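Local coordinates for protein TSSL1 (Pseudomonas aeruginosa, PDB 4B62) that probably anchors the type VI secretion system to the cell wall, this chain being its periplasmic OmpA-like module for binding peptidoglycan, at residues Leu62-Ala67 and Gly112-Asp117; Val77-His82 and Gln105-Leu110; Asp68-Val73 and Gly119-Glu124; Arg18-Asp23 and Val29-Ala34. One frame throughout, in Å; residues are numbered along the deposited sequence. Where two conformers were deposited one is given.

Interaction 1 (Leu62-Ala67 and Gly112-Asp117); sequences LLLRIA and GATTGD
Thr114 and Ala67 bring the last turn of helix 96-115 against the middle of helix 60-72, and the side chain of Thr114 does most of the touching. Its CB already points at the other helix. From there the chain forks: CG2 lies anti to the backbone N and goes to the contact, while OG1 (chi1 -68°) stays beside the backbone N and makes a weak hydrogen bond back to Leu110 O, one turn earlier in its own helix. The methyl CG2 is therefore the working tip. It rests 3.7 Å from Ala67 CB and 3.9 Å from Leu64 CD1, one turn of helix 60-72 supplying both partners. Leu64 swings its end over from the flank of its helix and crosses Thr114 at about a right angle, near the solvent-facing margin. Next along the helix, Thr115 offers its own methyl, with CG2 4.2 Å from Ala67 O.

Small residues suit the seam: alanine lets the backbones draw together, the CA atoms of Ala67 and Thr115 standing 6.4 Å apart, and threonine can give a methyl to its neighbour while turning its hydroxyl to its own backbone. Thr115 OG1 is hydrogen-bonded to Leu111 O and also accepts from Asp117 N at 3.2 Å, with an N-H...O angle of 158°. That second bond makes an ST turn just where Gly116, with phi 71°, takes the chain out of the helix. The arrangement is that of two neighbouring helices packed side by side in the alpha/beta sandwich of an OmpA-like domain.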
loop_
_atom_site.group_PDB
_atom_site.type_symbol
_atom_site.label_atom_id
_atom_site.label_comp_id
_atom_site.label_asym_id
_atom_site.label_seq_id
_atom_site.Cartn_x
_atom_site.Cartn_y
_atom_site.Cartn_z
ATOM N N LEU A 62 -2.131 -1.920 11.306
ATOM C CA LEU A 62 -0.984 -1.517 10.492
ATOM C C LEU A 62 -1.306 -0.243 9.708
ATOM O O LEU A 62 -0.522 0.718 9.704
ATOM C CB LEU A 62 -0.551 -2.645 9.556
ATOM C CG LEU A 62 0.530 -2.311 8.519
ATOM C CD1 LEU A 62 1.796 -1.785 9.195
ATOM C CD2 LEU A 62 0.849 -3.528 7.658
ATOM N N LEU A 63 -2.464 -0.220 9.053
ATOM C CA LEU A 63 -2.872 0.992 8.334
ATOM C C LEU A 63 -3.143 2.139 9.290
ATOM O O LEU A 63 -2.924 3.294 8.953
ATOM C CB LEU A 63 -4.073 0.746 7.440
ATOM C CG LEU A 63 -3.800 0.014 6.142
ATOM C CD1 LEU A 63 -5.053 0.033 5.297
ATOM C CD2 LEU A 63 -2.649 0.642 5.355
ATOM N N LEU A 64 -3.643 1.839 10.485
ATOM C CA LEU A 64 -3.824 2.892 11.485
ATOM C C LEU A 64 -2.493 3.570 11.845
ATOM O O LEU A 64 -2.436 4.786 11.972
ATOM C CB LEU A 64 -4.516 2.342 12.734
ATOM C CG LEU A 64 -4.857 3.371 13.808
ATOM C CD1 LEU A 64 -5.739 4.477 13.259
ATOM C CD2 LEU A 64 -5.533 2.637 14.947
ATOM N N ARG A 65 -1.422 2.793 11.982
ATOM C CA ARG A 65 -0.102 3.374 12.270
ATOM C C ARG A 65 0.374 4.264 11.126
ATOM O O ARG A 65 1.028 5.299 11.359
ATOM C CB ARG A 65 0.918 2.283 12.566
ATOM C CG ARG A 65 0.592 1.543 13.849
ATOM C CD ARG A 65 1.691 0.624 14.289
ATOM N NE ARG A 65 1.821 -0.564 13.468
ATOM C CZ ARG A 65 1.110 -1.678 13.621
ATOM N NH1 ARG A 65 0.121 -1.737 14.510
ATOM N NH2 ARG A 65 1.374 -2.731 12.857
ATOM N N ILE A 66 0.049 3.867 9.897
ATOM C CA ILE A 66 0.369 4.728 8.772
ATOM C C ILE A 66 -0.454 6.009 8.823
ATOM O O ILE A 66 0.091 7.095 8.632
ATOM C CB ILE A 66 0.260 3.972 7.445
ATOM C CG1 ILE A 66 1.386 2.945 7.412
ATOM C CG2 ILE A 66 0.360 4.928 6.264
ATOM C CD1 ILE A 66 1.175 1.819 6.452
ATOM N N ALA A 67 -1.743 5.907 9.117
ATOM C CA ALA A 67 -2.572 7.102 9.293
ATOM C C ALA A 67 -2.032 8.037 10.372
ATOM O O ALA A 67 -2.053 9.265 10.200
ATOM C CB ALA A 67 -4.013 6.722 9.609
ATOM N N GLY A 112 -8.127 7.970 4.065
ATOM C CA GLY A 112 -8.921 9.204 3.961
ATOM C C GLY A 112 -9.963 9.320 5.062
ATOM O O GLY A 112 -10.150 10.390 5.640
ATOM N N ALA A 113 -10.644 8.218 5.362
ATOM C CA ALA A 113 -11.696 8.245 6.386
ATOM C C ALA A 113 -11.117 8.470 7.787
ATOM O O ALA A 113 -11.701 9.187 8.603
ATOM C CB ALA A 113 -12.521 6.976 6.342
ATOM N N THR A 114 -9.964 7.872 8.061
ATOM C CA THR A 114 -9.327 7.981 9.370
ATOM C C THR A 114 -8.681 9.345 9.588
ATOM O O THR A 114 -8.819 9.931 10.653
ATOM C CB THR A 114 -8.335 6.826 9.571
ATOM O OG1 THR A 114 -9.097 5.626 9.669
ATOM C CG2 THR A 114 -7.479 6.995 10.827
ATOM N N THR A 115 -7.985 9.864 8.578
ATOM C CA THR A 115 -7.414 11.210 8.697
ATOM C C THR A 115 -8.477 12.308 8.619
ATOM O O THR A 115 -8.273 13.412 9.133
ATOM C CB THR A 115 -6.373 11.483 7.604
ATOM O OG1 THR A 115 -7.002 11.408 6.321
ATOM C CG2 THR A 115 -5.213 10.502 7.697
ATOM N N GLY A 116 -9.595 12.012 7.967
ATOM C CA GLY A 116 -10.611 13.020 7.672
ATOM C C GLY A 116 -10.225 14.035 6.611
ATOM O O GLY A 116 -10.876 15.057 6.488
ATOM N N ASP A 117 -9.196 13.734 5.826
ATOM C CA ASP A 117 -8.722 14.620 4.774
ATOM C C ASP A 117 -9.251 14.147 3.428
ATOM O O ASP A 117 -8.676 13.255 2.788
ATOM C CB ASP A 117 -7.199 14.648 4.747
ATOM C CG ASP A 117 -6.598 15.232 6.008
ATOM O OD1 ASP A 117 -7.179 16.193 6.559
ATOM O OD2 ASP A 117 -5.547 14.727 6.447
#

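Interaction 2 (Val77-His82 and Gln105-Leu110); sequences VLVTGH and QEVADL
Val79 lays its two methyls against two successive residues of helix 96-115. CG1, anti to the backbone N (chi1 -174°), meets Val107 CG1 at 4.0 Å, and the two valine side chains cross at about a right angle. The other branch, CG2, goes to Ala108 CB at 4.1 Å. A beta-branched residue fits this position well, because it is at home in a strand and its forked end can serve two neighbours at once. Alanine on the helix side keeps the layers close: the CA atoms of Val79 and Ala108 are only 6.3 Å apart. All three residues are buried and wholly apolar where they meet, so the contact is made by van der Waals packing alone. Along the helix, Gln105 NE2 donates to Asp109 OD1 at 2.8 Å, meeting it from above the carboxylate plane and joining two polar side chains one turn apart.

Strand 77-82 lies between strands 146-152 and 121-125 in the sheet, and the contact joins it, as the opening strand of a beta-alpha-beta unit that ends in strand 121-125, to the helix of that unit. Val107 also touches Ile149 and Phe48, while Ala108 leans on Phe121, so the helix spans all three of these strands.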
loop_
_atom_site.group_PDB
_atom_site.type_symbol
_atom_site.label_atom_id
_atom_site.label_comp_id
_atom_site.label_asym_id
_atom_site.label_seq_id
_atom_site.Cartn_x
_atom_site.Cartn_y
_atom_site.Cartn_z
ATOM N N VAL A 77 -1.170 12.276 -0.787
ATOM C CA VAL A 77 -0.830 10.862 -0.755
ATOM C C VAL A 77 -1.346 10.142 -1.985
ATOM O O VAL A 77 -2.514 10.276 -2.363
ATOM C CB VAL A 77 -1.376 10.168 0.511
ATOM C CG1 VAL A 77 -1.018 8.688 0.496
ATOM C CG2 VAL A 77 -0.803 10.837 1.746
ATOM N N LEU A 78 -0.452 9.384 -2.613
ATOM C CA LEU A 78 -0.781 8.504 -3.743
ATOM C C LEU A 78 -0.614 7.053 -3.291
ATOM O O LEU A 78 0.402 6.708 -2.670
ATOM C CB LEU A 78 0.147 8.799 -4.925
ATOM C CG LEU A 78 0.117 7.810 -6.091
ATOM C CD1 LEU A 78 -1.189 7.925 -6.862
ATOM C CD2 LEU A 78 1.335 7.997 -6.994
ATOM N N VAL A 79 -1.605 6.223 -3.609
ATOM C CA VAL A 79 -1.516 4.797 -3.357
ATOM C C VAL A 79 -1.548 4.065 -4.694
ATOM O O VAL A 79 -2.539 4.157 -5.426
ATOM C CB VAL A 79 -2.668 4.287 -2.462
ATOM C CG1 VAL A 79 -2.439 2.825 -2.110
ATOM C CG2 VAL A 79 -2.798 5.134 -1.215
ATOM N N THR A 80 -0.482 3.340 -5.017
ATOM C CA THR A 80 -0.483 2.485 -6.198
ATOM C C THR A 80 -0.594 1.033 -5.756
ATOM O O THR A 80 -0.014 0.629 -4.733
ATOM C CB THR A 80 0.750 2.690 -7.084
ATOM O OG1 THR A 80 1.942 2.349 -6.370
ATOM C CG2 THR A 80 0.821 4.148 -7.568
ATOM N N GLY A 81 -1.394 0.282 -6.506
ATOM C CA GLY A 81 -1.641 -1.128 -6.245
ATOM C C GLY A 81 -1.026 -1.977 -7.349
ATOM O O GLY A 81 -1.079 -1.611 -8.533
ATOM N N HIS A 82 -0.478 -3.129 -6.962
ATOM C CA HIS A 82 0.280 -3.991 -7.859
ATOM C C HIS A 82 -0.073 -5.444 -7.609
ATOM O O HIS A 82 -0.362 -5.832 -6.469
ATOM C CB HIS A 82 1.776 -3.809 -7.626
ATOM C CG HIS A 82 2.203 -2.390 -7.729
ATOM N ND1 HIS A 82 2.725 -1.846 -8.888
ATOM C CD2 HIS A 82 2.137 -1.384 -6.825
ATOM C CE1 HIS A 82 2.961 -0.567 -8.680
ATOM N NE2 HIS A 82 2.617 -0.257 -7.443
ATOM N N GLN A 105 -7.407 1.383 -3.922
ATOM C CA GLN A 105 -8.524 2.249 -3.575
ATOM C C GLN A 105 -9.000 2.012 -2.133
ATOM O O GLN A 105 -9.376 2.959 -1.438
ATOM C CB GLN A 105 -9.691 2.063 -4.533
ATOM C CG GLN A 105 -10.761 3.147 -4.419
ATOM C CD GLN A 105 -10.241 4.550 -4.729
ATOM O OE1 GLN A 105 -9.769 4.823 -5.834
ATOM N NE2 GLN A 105 -10.305 5.434 -3.749
ATOM N N GLU A 106 -9.012 0.749 -1.691
ATOM C CA GLU A 106 -9.440 0.476 -0.328
ATOM C C GLU A 106 -8.486 1.120 0.692
ATOM O O GLU A 106 -8.918 1.728 1.689
ATOM C CB GLU A 106 -9.584 -1.020 -0.093
ATOM C CG GLU A 106 -10.146 -1.385 1.281
ATOM C CD GLU A 106 -11.620 -1.031 1.467
ATOM O OE1 GLU A 106 -12.321 -0.703 0.488
ATOM O OE2 GLU A 106 -12.097 -1.088 2.619
ATOM N N VAL A 107 -7.186 1.035 0.415
ATOM C CA VAL A 107 -6.205 1.673 1.282
ATOM C C VAL A 107 -6.418 3.194 1.303
ATOM O O VAL A 107 -6.460 3.818 2.361
ATOM C CB VAL A 107 -4.773 1.276 0.864
ATOM C CG1 VAL A 107 -3.715 2.093 1.598
ATOM C CG2 VAL A 107 -4.542 -0.198 1.147
ATOM N N ALA A 108 -6.570 3.789 0.125
ATOM C CA ALA A 108 -6.825 5.230 0.056
ATOM C C ALA A 108 -8.094 5.619 0.813
ATOM O O ALA A 108 -8.122 6.617 1.542
ATOM C CB ALA A 108 -6.900 5.695 -1.392
ATOM N N ASP A 109 -9.148 4.820 0.638
ATOM C CA ASP A 109 -10.439 5.121 1.271
ATOM C C ASP A 109 -10.318 5.052 2.798
ATOM O O ASP A 109 -10.807 5.923 3.514
ATOM C CB ASP A 109 -11.514 4.135 0.807
ATOM C CG ASP A 109 -11.991 4.377 -0.618
ATOM O OD1 ASP A 109 -11.623 5.399 -1.236
ATOM O OD2 ASP A 109 -12.749 3.523 -1.116
ATOM N N LEU A 110 -9.654 4.013 3.289
ATOM C CA LEU A 110 -9.517 3.828 4.732
ATOM C C LEU A 110 -8.675 4.938 5.355
ATOM O O LEU A 110 -9.007 5.479 6.423
ATOM C CB LEU A 110 -8.912 2.457 5.040
ATOM C CG LEU A 110 -9.838 1.266 4.790
ATOM C CD1 LEU A 110 -9.042 -0.032 4.789
ATOM C CD2 LEU A 110 -10.945 1.225 5.830
#

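Interaction 3 (Asp68-Val73 and Gly119-Glu124); sequences DALRKV and GRFTAE
Arg120 spans the gap to helix 60-72 and fastens on the carbonyl oxygen of Leu70 with both terminal nitrogens. NH2 donates at 2.8 Å with an N-H...O angle of 157°, and NH1 at 3.1 Å along a more bent path of 137°. The oxygen lies at the guanidinium edge, in its plane, yet both nitrogens come to it from the same face of the carbonyl plane. Val73 O also lies 2.8 Å from NH2. Beside this polar grip, Leu70 CD1 approaches the edge of the Phe121 ring, in the ring plane, 3.7 Å from CE2. Of these two links, the methyl contact alone depends on the residue being leucine; the oxygen gripped by the arginine is backbone.

Arginine suits the place by its length and by its several N-H groups: the CA atoms of Leu70 and Arg120 stand 10.5 Å apart, and the side chain is fully extended from CG to NE (chi3 -178°). Further out, its NE is hydrogen-bonded to Gly75 O and its NH1 forms a salt bridge with Asp117 OD2, which together hold the plane of the group. Phe121 is bedded on Val77, Leu111 and Thr115.

Carbonyls near the end of a helix lack the usual amide partners, and the partial negative charge there probably welcomes a cation. The guanidinium answers it, tying the C-terminal end of helix 60-72 to the residue that leads into strand 121-125.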
loop_
_atom_site.group_PDB
_atom_site.type_symbol
_atom_site.label_atom_id
_atom_site.label_comp_id
_atom_site.label_asym_id
_atom_site.label_seq_id
_atom_site.Cartn_x
_atom_site.Cartn_y
_atom_site.Cartn_z
ATOM N N ASP A 68 -1.566 7.465 11.478
ATOM C CA ASP A 68 -1.001 8.255 12.559
ATOM C C ASP A 68 0.220 9.035 12.061
ATOM O O ASP A 68 0.385 10.211 12.381
ATOM C CB ASP A 68 -0.568 7.374 13.740
ATOM C CG ASP A 68 -1.719 6.838 14.559
ATOM O OD1 ASP A 68 -2.819 7.405 14.517
ATOM O OD2 ASP A 68 -1.480 5.842 15.284
ATOM N N ALA A 69 1.080 8.366 11.294
ATOM C CA ALA A 69 2.256 9.010 10.716
ATOM C C ALA A 69 1.845 10.126 9.757
ATOM O O ALA A 69 2.465 11.197 9.749
ATOM C CB ALA A 69 3.135 7.986 10.020
ATOM N N LEU A 70 0.788 9.880 8.978
ATOM C CA LEU A 70 0.335 10.838 7.970
ATOM C C LEU A 70 -0.328 12.072 8.578
ATOM O O LEU A 70 -0.407 13.107 7.925
ATOM C CB LEU A 70 -0.586 10.159 6.947
ATOM C CG LEU A 70 0.094 9.130 6.028
ATOM C CD1 LEU A 70 -0.942 8.444 5.164
ATOM C CD2 LEU A 70 1.186 9.740 5.155
ATOM N N ARG A 71 -0.761 11.981 9.833
ATOM C CA ARG A 71 -1.236 13.150 10.575
ATOM C C ARG A 71 -0.104 14.133 10.877
ATOM O O ARG A 71 -0.341 15.327 11.057
ATOM C CB ARG A 71 -1.906 12.726 11.883
ATOM C CG ARG A 71 -3.204 11.957 11.689
ATOM N N LYS A 72 1.118 13.611 10.939
ATOM C CA LYS A 72 2.305 14.383 11.277
ATOM C C LYS A 72 3.023 14.965 10.047
ATOM O O LYS A 72 3.765 15.929 10.170
ATOM C CB LYS A 72 3.284 13.512 12.081
ATOM C CG LYS A 72 2.691 12.905 13.350
ATOM N N VAL A 73 2.825 14.345 8.884
ATOM C CA VAL A 73 3.455 14.772 7.630
ATOM C C VAL A 73 2.345 15.037 6.627
ATOM O O VAL A 73 1.853 14.110 5.970
ATOM C CB VAL A 73 4.417 13.694 7.088
ATOM C CG1 VAL A 73 5.066 14.146 5.785
ATOM C CG2 VAL A 73 5.475 13.365 8.130
ATOM N N GLY A 119 -9.897 14.138 -0.344
ATOM C CA GLY A 119 -9.202 14.586 -1.554
ATOM C C GLY A 119 -7.692 14.466 -1.454
ATOM O O GLY A 119 -6.978 14.603 -2.453
ATOM N N ARG A 120 -7.205 14.177 -0.252
ATOM C CA ARG A 120 -5.783 14.001 0.014
ATOM C C ARG A 120 -5.214 12.713 -0.551
ATOM O O ARG A 120 -4.023 12.646 -0.807
ATOM C CB ARG A 120 -5.547 14.044 1.517
ATOM C CG ARG A 120 -4.116 13.843 1.957
ATOM C CD ARG A 120 -3.946 14.068 3.445
ATOM N NE ARG A 120 -2.550 13.914 3.795
ATOM C CZ ARG A 120 -2.069 13.684 5.012
ATOM N NH1 ARG A 120 -2.880 13.599 6.067
ATOM N NH2 ARG A 120 -0.763 13.537 5.166
ATOM N N PHE A 121 -6.056 11.690 -0.703
ATOM C CA PHE A 121 -5.613 10.354 -1.124
ATOM C C PHE A 121 -6.208 10.000 -2.460
ATOM O O PHE A 121 -7.423 10.121 -2.650
ATOM C CB PHE A 121 -6.066 9.293 -0.103
ATOM C CG PHE A 121 -5.485 9.496 1.249
ATOM C CD1 PHE A 121 -6.070 10.393 2.129
ATOM C CD2 PHE A 121 -4.332 8.845 1.634
ATOM C CE1 PHE A 121 -5.503 10.640 3.360
ATOM C CE2 PHE A 121 -3.765 9.082 2.872
ATOM C CZ PHE A 121 -4.358 9.974 3.739
ATOM N N THR A 122 -5.369 9.562 -3.385
ATOM C CA THR A 122 -5.859 8.975 -4.609
ATOM C C THR A 122 -5.177 7.650 -4.816
ATOM O O THR A 122 -4.140 7.358 -4.188
ATOM C CB THR A 122 -5.646 9.875 -5.827
ATOM O OG1 THR A 122 -4.246 10.043 -6.057
ATOM C CG2 THR A 122 -6.299 11.234 -5.614
ATOM N N ALA A 123 -5.770 6.859 -5.695
ATOM C CA ALA A 123 -5.351 5.487 -5.929
ATOM C C ALA A 123 -5.304 5.125 -7.396
ATOM O O ALA A 123 -6.103 5.613 -8.190
ATOM C CB ALA A 123 -6.295 4.528 -5.224
ATOM N N GLU A 124 -4.357 4.252 -7.738
ATOM C CA GLU A 124 -4.273 3.709 -9.093
ATOM C C GLU A 124 -3.802 2.264 -9.053
ATOM O O GLU A 124 -2.869 1.909 -8.356
ATOM C CB GLU A 124 -3.334 4.542 -9.970
ATOM C CG GLU A 124 -3.282 4.112 -11.439
ATOM C CD GLU A 124 -2.034 4.608 -12.173
ATOM O OE1 GLU A 124 -1.335 5.496 -11.665
ATOM O OE2 GLU A 124 -1.709 4.059 -13.234
#

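Interaction 4 (Arg18-Asp23 and Val29-Ala34); sequences RFLADD and VAVEDA
A short helix-to-strand connection near the start of the modelled chain, helix 21-25 followed by edge strand 30-33, folds back so that Asp23 meets Val29 and Leu20 meets Val31. At the tight end of the reversal Val29 N donates to Asp23 O, a weak bond of 3.4 Å, although fairly straight at 161°. The side chains close the same corner: Asp23 CB touches Val29 CG2 at 3.8 Å. With CG1 of Val29 anti to the carbonyl carbon (chi1 -49°), CG2 falls between the backbone N and the carbonyl carbon, turned to the aspartate. Of the Asp23 side chain it is CB that touches; the carboxylate leads away to a salt bridge with Arg65 on helix 60-72, which probably offsets the charge of a buried acid.

Further along, Leu20, at the N-cap position of the helix, sends CD1 to Val31 CG2 at 4.0 Å, the two side chains crossing at about a right angle. Val29 and Val31 point toward 18-23 while Ala30 between them points away, the alternation of extended chain, and valine suits the inward positions. At the far end a water bridges the segments, accepting from Arg18 N and donating to Asp33 OD2, each at 2.9 Å. Asp33 OD1 also accepts from Leu16 N and bonds Ser38 OG, and OD2 accepts from Ala17 N. Val29 also packs on Leu62 and Ile42. The whole is a compact helix-loop-strand unit, its strand hydrogen-bonded along strand 37-43 at the margin of the mixed sheet.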
loop_
_atom_site.group_PDB
_atom_site.type_symbol
_atom_site.label_atom_id
_atom_site.label_comp_id
_atom_site.label_asym_id
_atom_site.label_seq_id
_atom_site.Cartn_x
_atom_site.Cartn_y
_atom_site.Cartn_z
ATOM N N ARG A 18 10.874 7.161 10.748
ATOM C CA ARG A 18 10.919 7.490 12.165
ATOM C C ARG A 18 9.626 7.202 12.930
ATOM O O ARG A 18 9.655 7.113 14.152
ATOM C CB ARG A 18 11.304 8.963 12.345
ATOM C CG ARG A 18 10.273 9.958 11.827
ATOM C CD ARG A 18 10.890 11.337 11.605
ATOM N NE ARG A 18 10.020 12.179 10.772
ATOM C CZ ARG A 18 9.519 13.369 11.106
ATOM N NH1 ARG A 18 9.771 13.933 12.290
ATOM N NH2 ARG A 18 8.736 14.007 10.237
ATOM N N PHE A 19 8.500 7.071 12.226
ATOM C CA PHE A 19 7.211 6.779 12.869
ATOM C C PHE A 19 6.775 5.324 12.726
ATOM O O PHE A 19 5.712 4.942 13.235
ATOM C CB PHE A 19 6.116 7.650 12.272
ATOM C CG PHE A 19 6.375 9.114 12.391
ATOM C CD1 PHE A 19 6.577 9.693 13.632
ATOM C CD2 PHE A 19 6.415 9.916 11.267
ATOM C CE1 PHE A 19 6.817 11.046 13.753
ATOM C CE2 PHE A 19 6.653 11.270 11.379
ATOM C CZ PHE A 19 6.853 11.840 12.624
ATOM N N LEU A 20 7.590 4.525 12.038
ATOM C CA LEU A 20 7.228 3.159 11.684
ATOM C C LEU A 20 8.320 2.144 12.050
ATOM O O LEU A 20 8.467 1.100 11.408
ATOM C CB LEU A 20 6.890 3.102 10.185
ATOM C CG LEU A 20 5.644 3.899 9.768
ATOM C CD1 LEU A 20 5.514 3.949 8.252
ATOM C CD2 LEU A 20 4.368 3.351 10.393
ATOM N N ALA A 21 9.069 2.429 13.111
ATOM C CA ALA A 21 10.182 1.568 13.499
ATOM C C ALA A 21 9.807 0.097 13.717
ATOM O O ALA A 21 10.514 -0.789 13.242
ATOM C CB ALA A 21 10.865 2.112 14.746
ATOM N N ASP A 22 8.742 -0.161 14.471
ATOM C CA ASP A 22 8.359 -1.546 14.776
ATOM C C ASP A 22 8.005 -2.310 13.508
ATOM O O ASP A 22 8.391 -3.453 13.340
ATOM C CB ASP A 22 7.173 -1.622 15.736
ATOM C CG ASP A 22 7.522 -1.201 17.139
ATOM O OD1 ASP A 22 8.643 -1.497 17.611
ATOM O OD2 ASP A 22 6.660 -0.573 17.776
ATOM N N ASP A 23 7.265 -1.665 12.615
ATOM C CA ASP A 23 6.845 -2.311 11.379
ATOM C C ASP A 23 8.021 -2.552 10.444
ATOM O O ASP A 23 8.064 -3.566 9.751
ATOM C CB ASP A 23 5.754 -1.500 10.689
ATOM C CG ASP A 23 4.460 -1.506 11.464
ATOM O OD1 ASP A 23 4.004 -2.618 11.854
ATOM O OD2 ASP A 23 3.888 -0.409 11.678
ATOM N N VAL A 29 6.561 -3.538 6.732
ATOM C CA VAL A 29 6.652 -2.495 5.710
ATOM C C VAL A 29 8.108 -2.211 5.422
ATOM O O VAL A 29 8.990 -2.567 6.207
ATOM C CB VAL A 29 5.972 -1.166 6.138
ATOM C CG1 VAL A 29 4.569 -1.410 6.669
ATOM C CG2 VAL A 29 6.804 -0.403 7.162
ATOM N N ALA A 30 8.336 -1.555 4.287
ATOM C CA ALA A 30 9.616 -0.928 4.002
ATOM C C ALA A 30 9.360 0.528 3.647
ATOM O O ALA A 30 8.345 0.852 3.037
ATOM C CB ALA A 30 10.340 -1.655 2.880
ATOM N N VAL A 31 10.271 1.402 4.044
ATOM C CA VAL A 31 10.077 2.835 3.865
ATOM C C VAL A 31 11.304 3.432 3.198
ATOM O O VAL A 31 12.430 3.242 3.663
ATOM C CB VAL A 31 9.822 3.552 5.204
ATOM C CG1 VAL A 31 9.615 5.052 4.999
ATOM C CG2 VAL A 31 8.620 2.949 5.914
ATOM N N GLU A 32 11.065 4.123 2.092
ATOM C CA GLU A 32 12.079 4.920 1.412
ATOM C C GLU A 32 11.793 6.386 1.710
ATOM O O GLU A 32 10.786 6.916 1.238
ATOM C CB GLU A 32 12.032 4.663 -0.101
ATOM C CG GLU A 32 13.086 5.446 -0.879
ATOM C CD GLU A 32 12.994 5.359 -2.407
ATOM O OE1 GLU A 32 12.104 4.673 -2.966
ATOM O OE2 GLU A 32 13.848 6.010 -3.059
ATOM N N ASP A 33 12.664 7.035 2.484
ATOM C CA ASP A 33 12.576 8.472 2.730
ATOM C C ASP A 33 13.459 9.142 1.684
ATOM O O ASP A 33 14.689 9.222 1.823
ATOM C CB ASP A 33 13.013 8.830 4.153
ATOM C CG ASP A 33 11.992 8.425 5.221
ATOM O OD1 ASP A 33 10.780 8.377 4.928
ATOM O OD2 ASP A 33 12.408 8.187 6.372
ATOM N N ALA A 34 12.808 9.571 0.610
ATOM C CA ALA A 34 13.469 10.151 -0.560
ATOM C C ALA A 34 13.462 11.676 -0.482
ATOM O O ALA A 34 12.923 12.269 0.460
ATOM C CB ALA A 34 12.768 9.680 -1.825
HETATM O O HOH W 1 12.187 9.179 9.056
#

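Interactions 1, 2 and 3 lie within the OmpA-like domain. Interaction 1 sets helices 60-72 and 96-115 side by side, interaction 2 lays the second helix on the sheet, and interaction 3 ties the end of the first to the residue leading into strand 121-125. The centres of interactions 1 and 3 are about 7 Å apart, and Phe121 CE1 comes within 3.4 Å of Thr115 OG1. Interaction 2 joins interaction 1 through Leu63 CD1 and Leu110 CD1, 4.0 Å apart. Interaction 4 lies about 17 Å from interaction 2, centre to centre, but the salt bridge from Arg65 NE to Asp23 OD2, 2.7 Å, binds it to interaction 1, and Phe19 packs on Ala69 of interaction 3.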